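Local coordinates for protein separin (Saccharomyces cerevisiae, PDB 5U1T) that is a caspase-like cysteine protease that cleaves the MCD1/SCC1 subunit of cohesin at anaphase onset, releasing sister chromatids for segregation, at residues Lys451-Phe459 against Ala480-Ile490; Ser505-Ile516 against Ser525-Arg533. One frame throughout, in Å; residues are numbered along the deposited sequence.

Interaction 1. Residues Lys451-Phe459 against Ala480-Ile490; sequences KIEIFSCLF and AFIHCFTRLKI
The carbonyl oxygen of A480 takes the N-H of F485 at 2.8 Å and, weakly, that of C484, within the wider pi-type turn near the end of helix 470-485; the edge of the F455 ring abuts the same oxygen. That ring comes from helix 448-458; the axes of the pieces 451-458 and 480-485 come within 11.3 Å at 145°, roughly antiparallel, a separation wide enough for an aromatic ring to fill. With CG anti to the backbone N (chi1 178°), F455 reaches across the interface, and its CE1 meets CB of C484 edge-on at 3.7 Å. L488 CD1 lies over one face in a CH-pi contact, 3.9 Å from the centroid of the F455 ring. The forked end of leucine serves two sides: its other methyl, CD2, approaches K451 O at 3.5 Å and also touches CG1 of I452. Beyond it, I452 CD1 meets I490 CG2 at 3.6 Å. Replacing F455 by an alanine would probably leave L488 CD1 without the face it lies on and open a gap beside C484. The guanidinium of R487 makes a salt bridge with E439, outside the two segments, so what joins helix 448-458 to helix 470-485 and the residues that follow it is apolar fit.

Interaction 2. Residues Ser505-Ile516 against Ser525-Arg533; sequences SVLYGNSSIENI and SRMIFCSLR
A pair of consecutive helices from the helical domain, 501-509 and 523-533, packs side by side here, their pieces 505-509 and 525-533 nearly parallel at 21°, while the loop leaving the first helix wraps the end of R533 from the second. The axes of those two pieces come within 8.4 Å, and glycine, with no side chain, suits that closeness: the CA of G509 lies nearest that of F529.

F529 enters as a thin plate. Its CG is anti to the backbone N (chi1 -177°), and the ring presents an edge to the first helix, with CE1 3.4 Å from G509 N. I516 CD1 adjoins the same rim, 3.5 Å from F529 CZ. One face is taken by the arginine one turn further along the same helix, whose R533 CG stands 3.9 Å above the F529 ring plane, over its centre; W521 meets the ring edge-to-face.

The R533 chain is bent at chi2 and chi3 and brings its guanidinium among the loop carbonyls. NH2 of R533 reaches S511 O at 2.6 Å in an almost straight bond (176°), and R533 NH2 also holds I513 O at 2.6 Å. Weaker bonds add NE to the first oxygen and NH1 to the second. Both acceptors lie close to the guanidinium plane, an arrangement that fixes the group's rotation, while I516 CD1 covers one face. Arginine fits because its planar N-H groups can serve several carbonyls together. In the second shell, S511 OG bonds Y508 O in the carbonyl plane, on a lone pair, which probably helps hold the turn that presents S511 O.

Nearer the starts of the two segments, where V506 and I528 meet through methyls, a serine hydroxyl ties one helix's side chain to the other's backbone: S505 OG donates to S525 O at 2.6 Å, approaching from the face of that carbonyl opposite to F529 N.

Followed from the N terminus, the chain first runs down helix 448-458, turns, and returns along helix 470-485, so interaction 1 closes an antiparallel hairpin with 20 residues between its segments. It then goes on into helix 501-509 and, after a thirteen-residue connection, helix 523-533, where interaction 2 closes a second loop. The two loops stand in series, neither enclosing nor crossing the other. Their centres are about 16 Å apart, yet they touch: F459 CZ and L507 CB are 3.7 Å apart, and F481, I490 and I513 add packing. Helix 501-509 thus lies against the hairpin, joining four successive helices into one continuous part of the helical domain.

Interaction 1. Residues Lys451-Phe459 against Ala480-Ile490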
loop_
_atom_site.group_PDB
_atom_site.type_symbol
_atom_site.label_atom_id
_atom_site.label_comp_id
_atom_site.label_asym_id
_atom_site.label_seq_id
_atom_site.Cartn_x
_atom_site.Cartn_y
_atom_site.Cartn_z
ATOM N N LYS A 451 -5.664 -17.197 39.487
ATOM C CA LYS A 451 -6.196 -16.341 38.422
ATOM C C LYS A 451 -6.972 -17.145 37.394
ATOM O O LYS A 451 -8.049 -16.739 36.980
ATOM C CB LYS A 451 -5.079 -15.578 37.715
ATOM C CG LYS A 451 -4.507 -14.437 38.509
ATOM C CD LYS A 451 -3.432 -13.702 37.732
ATOM C CE LYS A 451 -2.571 -12.878 38.666
ATOM N NZ LYS A 451 -1.268 -12.572 38.008
ATOM N N ILE A 452 -6.416 -18.278 36.978
ATOM C CA ILE A 452 -7.114 -19.165 36.064
ATOM C C ILE A 452 -8.409 -19.692 36.693
ATOM O O ILE A 452 -9.391 -19.951 36.018
ATOM C CB ILE A 452 -6.218 -20.333 35.637
ATOM C CG1 ILE A 452 -5.007 -19.797 34.888
ATOM C CG2 ILE A 452 -6.965 -21.282 34.715
ATOM C CD1 ILE A 452 -4.196 -20.871 34.220
ATOM N N GLU A 453 -8.417 -19.817 38.006
ATOM C CA GLU A 453 -9.586 -20.322 38.715
ATOM C C GLU A 453 -10.730 -19.322 38.678
ATOM O O GLU A 453 -11.866 -19.676 38.345
ATOM C CB GLU A 453 -9.203 -20.643 40.147
ATOM C CG GLU A 453 -9.909 -21.828 40.744
ATOM C CD GLU A 453 -9.162 -22.341 41.958
ATOM O OE1 GLU A 453 -9.664 -22.175 43.104
ATOM O OE2 GLU A 453 -8.048 -22.890 41.750
ATOM N N ILE A 454 -10.413 -18.074 39.023
ATOM C CA ILE A 454 -11.369 -16.974 38.967
ATOM C C ILE A 454 -11.883 -16.802 37.542
ATOM O O ILE A 454 -13.054 -16.485 37.329
ATOM C CB ILE A 454 -10.738 -15.657 39.461
ATOM C CG1 ILE A 454 -10.379 -15.770 40.948
ATOM C CG2 ILE A 454 -11.657 -14.467 39.183
ATOM C CD1 ILE A 454 -11.545 -16.176 41.844
ATOM N N PHE A 455 -11.025 -17.044 36.574
ATOM C CA PHE A 455 -11.382 -16.831 35.192
ATOM C C PHE A 455 -12.522 -17.720 34.790
ATOM O O PHE A 455 -13.358 -17.351 33.997
ATOM C CB PHE A 455 -10.198 -17.083 34.272
ATOM C CG PHE A 455 -10.534 -16.929 32.832
ATOM C CD1 PHE A 455 -10.795 -15.698 32.310
ATOM C CD2 PHE A 455 -10.627 -18.022 32.018
ATOM C CE1 PHE A 455 -11.134 -15.558 30.998
ATOM C CE2 PHE A 455 -10.970 -17.891 30.705
ATOM C CZ PHE A 455 -11.219 -16.655 30.196
ATOM N N SER A 456 -12.560 -18.903 35.366
ATOM C CA SER A 456 -13.497 -19.928 34.970
ATOM C C SER A 456 -14.884 -19.702 35.510
ATOM O O SER A 456 -15.834 -20.273 35.031
ATOM C CB SER A 456 -13.001 -21.274 35.446
ATOM O OG SER A 456 -13.038 -22.205 34.412
ATOM N N CYS A 457 -14.988 -18.888 36.539
ATOM C CA CYS A 457 -16.260 -18.450 37.029
ATOM C C CYS A 457 -16.893 -17.536 36.023
ATOM O O CYS A 457 -18.089 -17.451 35.953
ATOM C CB CYS A 457 -16.096 -17.737 38.361
ATOM S SG CYS A 457 -15.455 -18.743 39.698
ATOM N N LEU A 458 -16.096 -16.853 35.226
ATOM C CA LEU A 458 -16.657 -15.955 34.249
ATOM C C LEU A 458 -16.757 -16.625 32.908
ATOM O O LEU A 458 -17.705 -16.445 32.205
ATOM C CB LEU A 458 -15.795 -14.713 34.140
ATOM C CG LEU A 458 -16.090 -13.606 33.141
ATOM C CD1 LEU A 458 -15.994 -14.142 31.743
ATOM C CD2 LEU A 458 -17.404 -12.926 33.369
ATOM N N PHE A 459 -15.763 -17.399 32.541
ATOM C CA PHE A 459 -15.826 -18.069 31.260
ATOM C C PHE A 459 -16.635 -19.324 31.468
ATOM O O PHE A 459 -16.104 -20.414 31.689
ATOM C CB PHE A 459 -14.434 -18.350 30.702
ATOM C CG PHE A 459 -14.420 -18.620 29.239
ATOM C CD1 PHE A 459 -14.551 -17.587 28.336
ATOM C CD2 PHE A 459 -14.284 -19.912 28.763
ATOM C CE1 PHE A 459 -14.538 -17.827 26.961
ATOM C CE2 PHE A 459 -14.268 -20.167 27.393
ATOM C CZ PHE A 459 -14.400 -19.123 26.495
ATOM N N ALA A 480 -13.686 -11.012 26.923
ATOM C CA ALA A 480 -13.134 -11.890 27.955
ATOM C C ALA A 480 -11.691 -12.199 27.599
ATOM O O ALA A 480 -10.848 -12.434 28.464
ATOM C CB ALA A 480 -13.953 -13.181 28.076
ATOM N N PHE A 481 -11.416 -12.197 26.305
ATOM C CA PHE A 481 -10.066 -12.445 25.832
ATOM C C PHE A 481 -9.152 -11.256 26.097
ATOM O O PHE A 481 -8.103 -11.395 26.734
ATOM C CB PHE A 481 -10.073 -12.751 24.354
ATOM C CG PHE A 481 -8.724 -13.068 23.817
ATOM C CD1 PHE A 481 -7.899 -12.056 23.341
ATOM C CD2 PHE A 481 -8.272 -14.375 23.790
ATOM C CE1 PHE A 481 -6.662 -12.339 22.855
ATOM C CE2 PHE A 481 -7.021 -14.659 23.287
ATOM C CZ PHE A 481 -6.216 -13.631 22.818
ATOM N N ILE A 482 -9.540 -10.101 25.575
ATOM C CA ILE A 482 -8.775 -8.886 25.779
ATOM C C ILE A 482 -8.574 -8.565 27.259
ATOM O O ILE A 482 -7.448 -8.327 27.685
ATOM C CB ILE A 482 -9.448 -7.690 25.097
ATOM C CG1 ILE A 482 -9.262 -7.784 23.586
ATOM C CG2 ILE A 482 -8.865 -6.396 25.599
ATOM C CD1 ILE A 482 -10.336 -7.075 22.790
ATOM N N HIS A 483 -9.636 -8.563 28.056
ATOM C CA HIS A 483 -9.518 -8.014 29.408
ATOM C C HIS A 483 -9.136 -9.023 30.491
ATOM O O HIS A 483 -8.746 -8.622 31.592
ATOM C CB HIS A 483 -10.827 -7.343 29.821
ATOM C CG HIS A 483 -11.215 -6.188 28.953
ATOM N ND1 HIS A 483 -11.064 -4.874 29.348
ATOM C CD2 HIS A 483 -11.757 -6.144 27.712
ATOM C CE1 HIS A 483 -11.496 -4.075 28.389
ATOM N NE2 HIS A 483 -11.921 -4.820 27.385
ATOM N N CYS A 484 -9.261 -10.316 30.191
ATOM C CA CYS A 484 -9.150 -11.351 31.215
ATOM C C CYS A 484 -8.218 -12.491 30.839
ATOM O O CYS A 484 -7.300 -12.801 31.595
ATOM C CB CYS A 484 -10.531 -11.919 31.545
ATOM S SG CYS A 484 -11.639 -10.766 32.400
ATOM N N PHE A 485 -8.451 -13.118 29.691
ATOM C CA PHE A 485 -7.688 -14.296 29.281
ATOM C C PHE A 485 -6.203 -14.004 29.164
ATOM O O PHE A 485 -5.377 -14.799 29.582
ATOM C CB PHE A 485 -8.222 -14.833 27.958
ATOM C CG PHE A 485 -7.447 -15.985 27.409
ATOM C CD1 PHE A 485 -7.640 -17.257 27.894
ATOM C CD2 PHE A 485 -6.535 -15.797 26.381
ATOM C CE1 PHE A 485 -6.932 -18.321 27.381
ATOM C CE2 PHE A 485 -5.824 -16.853 25.855
ATOM C CZ PHE A 485 -6.014 -18.119 26.362
ATOM N N THR A 486 -5.870 -12.846 28.615
ATOM C CA THR A 486 -4.476 -12.452 28.362
ATOM C C THR A 486 -3.662 -12.250 29.648
ATOM O O THR A 486 -2.431 -12.350 29.650
ATOM C CB THR A 486 -4.434 -11.162 27.556
ATOM O OG1 THR A 486 -5.221 -10.175 28.240
ATOM C CG2 THR A 486 -4.990 -11.384 26.151
ATOM N N ARG A 487 -4.368 -11.977 30.741
ATOM C CA ARG A 487 -3.761 -11.884 32.068
ATOM C C ARG A 487 -3.384 -13.245 32.647
ATOM O O ARG A 487 -2.713 -13.323 33.669
ATOM C CB ARG A 487 -4.715 -11.185 33.030
ATOM C CG ARG A 487 -5.284 -9.931 32.453
ATOM C CD ARG A 487 -6.206 -9.265 33.420
ATOM N NE ARG A 487 -5.502 -8.299 34.256
ATOM C CZ ARG A 487 -5.099 -7.107 33.827
ATOM N NH1 ARG A 487 -5.322 -6.749 32.558
ATOM N NH2 ARG A 487 -4.465 -6.280 34.660
ATOM N N LEU A 488 -3.826 -14.321 32.015
ATOM C CA LEU A 488 -3.566 -15.638 32.577
ATOM C C LEU A 488 -2.217 -16.148 32.151
ATOM O O LEU A 488 -1.681 -17.071 32.760
ATOM C CB LEU A 488 -4.641 -16.625 32.160
ATOM C CG LEU A 488 -6.040 -16.222 32.589
ATOM C CD1 LEU A 488 -7.007 -17.171 31.928
ATOM C CD2 LEU A 488 -6.155 -16.239 34.101
ATOM N N LYS A 489 -1.686 -15.554 31.087
ATOM C CA LYS A 489 -0.394 -15.957 30.553
ATOM C C LYS A 489 -0.253 -17.488 30.430
ATOM O O LYS A 489 0.638 -18.088 31.028
ATOM C CB LYS A 489 0.725 -15.377 31.433
ATOM C CG LYS A 489 1.070 -13.907 31.119
ATOM C CD LYS A 489 1.562 -13.147 32.353
ATOM C CE LYS A 489 2.471 -14.006 33.239
ATOM N NZ LYS A 489 3.161 -13.216 34.326
ATOM N N ILE A 490 -1.144 -18.120 29.671
ATOM C CA ILE A 490 -1.077 -19.566 29.488
ATOM C C ILE A 490 -0.591 -19.896 28.071
ATOM O O ILE A 490 -0.895 -19.182 27.102
ATOM C CB ILE A 490 -2.446 -20.243 29.773
ATOM C CG1 ILE A 490 -3.355 -20.204 28.547
ATOM C CG2 ILE A 490 -3.129 -19.600 30.989
ATOM C CD1 ILE A 490 -4.772 -20.607 28.835
#

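Interaction 2. Residues Ser505-Ile516 against Ser525-Arg533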
loop_
_atom_site.group_PDB
_atom_site.type_symbol
_atom_site.label_atom_id
_atom_site.label_comp_id
_atom_site.label_asym_id
_atom_site.label_seq_id
_atom_site.Cartn_x
_atom_site.Cartn_y
_atom_site.Cartn_z
ATOM N N SER A 505 -14.222 -21.854 20.726
ATOM C CA SER A 505 -13.808 -21.563 19.361
ATOM C C SER A 505 -13.430 -20.082 19.146
ATOM O O SER A 505 -12.359 -19.770 18.635
ATOM C CB SER A 505 -14.917 -21.960 18.394
ATOM O OG SER A 505 -14.441 -21.917 17.063
ATOM N N VAL A 506 -14.311 -19.181 19.556
ATOM C CA VAL A 506 -14.024 -17.766 19.453
ATOM C C VAL A 506 -12.859 -17.387 20.347
ATOM O O VAL A 506 -11.991 -16.637 19.926
ATOM C CB VAL A 506 -15.257 -16.908 19.792
ATOM C CG1 VAL A 506 -14.891 -15.452 19.879
ATOM C CG2 VAL A 506 -16.335 -17.117 18.742
ATOM N N LEU A 507 -12.801 -17.917 21.566
ATOM C CA LEU A 507 -11.718 -17.533 22.485
ATOM C C LEU A 507 -10.344 -18.030 22.025
ATOM O O LEU A 507 -9.400 -17.263 22.034
ATOM C CB LEU A 507 -11.978 -18.026 23.912
ATOM C CG LEU A 507 -10.901 -17.622 24.935
ATOM C CD1 LEU A 507 -11.211 -16.311 25.616
ATOM C CD2 LEU A 507 -10.672 -18.716 25.953
ATOM N N TYR A 508 -10.213 -19.291 21.635
ATOM C CA TYR A 508 -8.900 -19.778 21.239
ATOM C C TYR A 508 -8.576 -19.405 19.791
ATOM O O TYR A 508 -7.410 -19.338 19.408
ATOM C CB TYR A 508 -8.791 -21.290 21.445
ATOM C CG TYR A 508 -8.435 -21.663 22.869
ATOM C CD1 TYR A 508 -7.125 -21.560 23.325
ATOM C CD2 TYR A 508 -9.410 -22.103 23.772
ATOM C CE1 TYR A 508 -6.785 -21.885 24.637
ATOM C CE2 TYR A 508 -9.070 -22.437 25.087
ATOM C CZ TYR A 508 -7.750 -22.325 25.510
ATOM O OH TYR A 508 -7.386 -22.644 26.810
ATOM N N GLY A 509 -9.612 -19.153 18.999
ATOM C CA GLY A 509 -9.437 -18.597 17.677
ATOM C C GLY A 509 -8.614 -17.319 17.735
ATOM O O GLY A 509 -7.743 -17.106 16.899
ATOM N N ASN A 510 -8.885 -16.483 18.738
ATOM C CA ASN A 510 -8.167 -15.228 18.929
ATOM C C ASN A 510 -6.809 -15.396 19.586
ATOM O O ASN A 510 -6.046 -14.443 19.670
ATOM C CB ASN A 510 -8.995 -14.258 19.766
ATOM C CG ASN A 510 -9.998 -13.484 18.938
ATOM O OD1 ASN A 510 -11.160 -13.878 18.800
ATOM N ND2 ASN A 510 -9.550 -12.375 18.368
ATOM N N SER A 511 -6.504 -16.600 20.051
ATOM C CA SER A 511 -5.248 -16.825 20.753
ATOM C C SER A 511 -4.134 -17.253 19.799
ATOM O O SER A 511 -4.377 -17.635 18.655
ATOM C CB SER A 511 -5.416 -17.881 21.858
ATOM O OG SER A 511 -5.305 -19.202 21.345
ATOM N N SER A 512 -2.902 -17.199 20.296
ATOM C CA SER A 512 -1.746 -17.636 19.524
ATOM C C SER A 512 -1.216 -18.957 20.060
ATOM O O SER A 512 -0.118 -19.371 19.702
ATOM C CB SER A 512 -0.636 -16.587 19.567
ATOM O OG SER A 512 -0.058 -16.519 20.869
ATOM N N ILE A 513 -1.988 -19.603 20.927
ATOM C CA ILE A 513 -1.588 -20.876 21.507
ATOM C C ILE A 513 -1.497 -21.919 20.409
ATOM O O ILE A 513 -2.358 -21.985 19.547
ATOM C CB ILE A 513 -2.571 -21.327 22.607
ATOM C CG1 ILE A 513 -2.624 -20.260 23.712
ATOM C CG2 ILE A 513 -2.172 -22.691 23.148
ATOM C CD1 ILE A 513 -3.587 -20.566 24.844
ATOM N N GLU A 514 -0.442 -22.726 20.446
ATOM C CA GLU A 514 -0.075 -23.586 19.327
ATOM C C GLU A 514 -1.076 -24.696 18.981
ATOM O O GLU A 514 -1.733 -24.629 17.926
ATOM C CB GLU A 514 1.298 -24.213 19.592
ATOM C CG GLU A 514 2.460 -23.202 19.598
ATOM C CD GLU A 514 3.830 -23.838 19.939
ATOM O OE1 GLU A 514 3.859 -25.035 20.363
ATOM O OE2 GLU A 514 4.873 -23.133 19.779
ATOM N N ASN A 515 -1.183 -25.718 19.833
ATOM C CA ASN A 515 -1.977 -26.907 19.492
ATOM C C ASN A 515 -3.351 -26.974 20.142
ATOM O O ASN A 515 -3.554 -27.664 21.138
ATOM C CB ASN A 515 -1.218 -28.183 19.852
ATOM C CG ASN A 515 0.130 -28.265 19.167
ATOM O OD1 ASN A 515 1.165 -28.349 19.833
ATOM N ND2 ASN A 515 0.131 -28.242 17.834
ATOM N N ILE A 516 -4.303 -26.274 19.552
ATOM C CA ILE A 516 -5.678 -26.369 19.982
ATOM C C ILE A 516 -6.341 -27.581 19.331
ATOM O O ILE A 516 -6.186 -27.794 18.137
ATOM C CB ILE A 516 -6.419 -25.083 19.643
ATOM C CG1 ILE A 516 -5.848 -23.955 20.492
ATOM C CG2 ILE A 516 -7.893 -25.240 19.897
ATOM C CD1 ILE A 516 -5.746 -22.671 19.756
ATOM N N SER A 525 -17.948 -24.632 13.788
ATOM C CA SER A 525 -17.178 -24.095 14.896
ATOM C C SER A 525 -15.702 -24.033 14.511
ATOM O O SER A 525 -14.994 -23.087 14.850
ATOM C CB SER A 525 -17.378 -24.939 16.158
ATOM O OG SER A 525 -18.718 -24.861 16.596
ATOM N N ARG A 526 -15.250 -25.054 13.796
ATOM C CA ARG A 526 -13.891 -25.086 13.294
ATOM C C ARG A 526 -13.677 -24.015 12.238
ATOM O O ARG A 526 -12.585 -23.460 12.137
ATOM C CB ARG A 526 -13.571 -26.455 12.726
ATOM C CG ARG A 526 -13.813 -27.557 13.708
ATOM C CD ARG A 526 -13.417 -28.865 13.115
ATOM N NE ARG A 526 -12.007 -28.847 12.777
ATOM C CZ ARG A 526 -11.395 -29.794 12.075
ATOM N NH1 ARG A 526 -10.096 -29.677 11.821
ATOM N NH2 ARG A 526 -12.074 -30.845 11.625
ATOM N N MET A 527 -14.725 -23.712 11.470
ATOM C CA MET A 527 -14.640 -22.688 10.423
ATOM C C MET A 527 -14.454 -21.311 11.010
ATOM O O MET A 527 -13.648 -20.547 10.522
ATOM C CB MET A 527 -15.872 -22.707 9.527
ATOM C CG MET A 527 -15.836 -23.836 8.533
ATOM S SD MET A 527 -17.305 -24.014 7.520
ATOM C CE MET A 527 -17.203 -22.622 6.424
ATOM N N ILE A 528 -15.191 -20.990 12.063
ATOM C CA ILE A 528 -14.971 -19.719 12.723
ATOM C C ILE A 528 -13.538 -19.704 13.263
ATOM O O ILE A 528 -12.835 -18.708 13.117
ATOM C CB ILE A 528 -15.991 -19.456 13.845
ATOM C CG1 ILE A 528 -17.381 -19.241 13.242
ATOM C CG2 ILE A 528 -15.602 -18.220 14.631
ATOM C CD1 ILE A 528 -18.483 -18.987 14.241
ATOM N N PHE A 529 -13.095 -20.824 13.838
ATOM C CA PHE A 529 -11.753 -20.941 14.421
ATOM C C PHE A 529 -10.623 -20.663 13.419
ATOM O O PHE A 529 -9.724 -19.866 13.679
ATOM C CB PHE A 529 -11.583 -22.333 15.018
ATOM C CG PHE A 529 -10.282 -22.540 15.698
ATOM C CD1 PHE A 529 -10.013 -21.918 16.906
ATOM C CD2 PHE A 529 -9.323 -23.374 15.145
ATOM C CE1 PHE A 529 -8.796 -22.110 17.549
ATOM C CE2 PHE A 529 -8.109 -23.580 15.780
ATOM C CZ PHE A 529 -7.844 -22.949 16.984
ATOM N N CYS A 530 -10.675 -21.345 12.283
ATOM C CA CYS A 530 -9.739 -21.141 11.182
ATOM C C CYS A 530 -9.677 -19.694 10.688
ATOM O O CYS A 530 -8.598 -19.137 10.456
ATOM C CB CYS A 530 -10.123 -22.047 10.017
ATOM S SG CYS A 530 -9.862 -23.773 10.360
ATOM N N SER A 531 -10.853 -19.104 10.528
ATOM C CA SER A 531 -10.958 -17.743 10.045
ATOM C C SER A 531 -10.320 -16.788 11.019
ATOM O O SER A 531 -9.715 -15.802 10.611
ATOM C CB SER A 531 -12.414 -17.367 9.799
ATOM O OG SER A 531 -12.934 -18.170 8.752
ATOM N N LEU A 532 -10.463 -17.084 12.306
ATOM C CA LEU A 532 -9.883 -16.262 13.356
ATOM C C LEU A 532 -8.364 -16.424 13.360
ATOM O O LEU A 532 -7.639 -15.488 13.665
ATOM C CB LEU A 532 -10.466 -16.628 14.732
ATOM C CG LEU A 532 -11.679 -15.880 15.307
ATOM C CD1 LEU A 532 -11.367 -14.419 15.539
ATOM C CD2 LEU A 532 -12.849 -15.952 14.383
ATOM N N ARG A 533 -7.891 -17.617 13.009
ATOM C CA ARG A 533 -6.479 -17.967 13.157
ATOM C C ARG A 533 -5.608 -17.706 11.951
ATOM O O ARG A 533 -4.393 -17.709 12.068
ATOM C CB ARG A 533 -6.341 -19.440 13.495
ATOM C CG ARG A 533 -6.862 -19.809 14.838
ATOM C CD ARG A 533 -5.911 -20.791 15.427
ATOM N NE ARG A 533 -5.188 -20.177 16.520
ATOM C CZ ARG A 533 -4.233 -20.783 17.205
ATOM N NH1 ARG A 533 -3.877 -22.023 16.902
ATOM N NH2 ARG A 533 -3.642 -20.136 18.191
#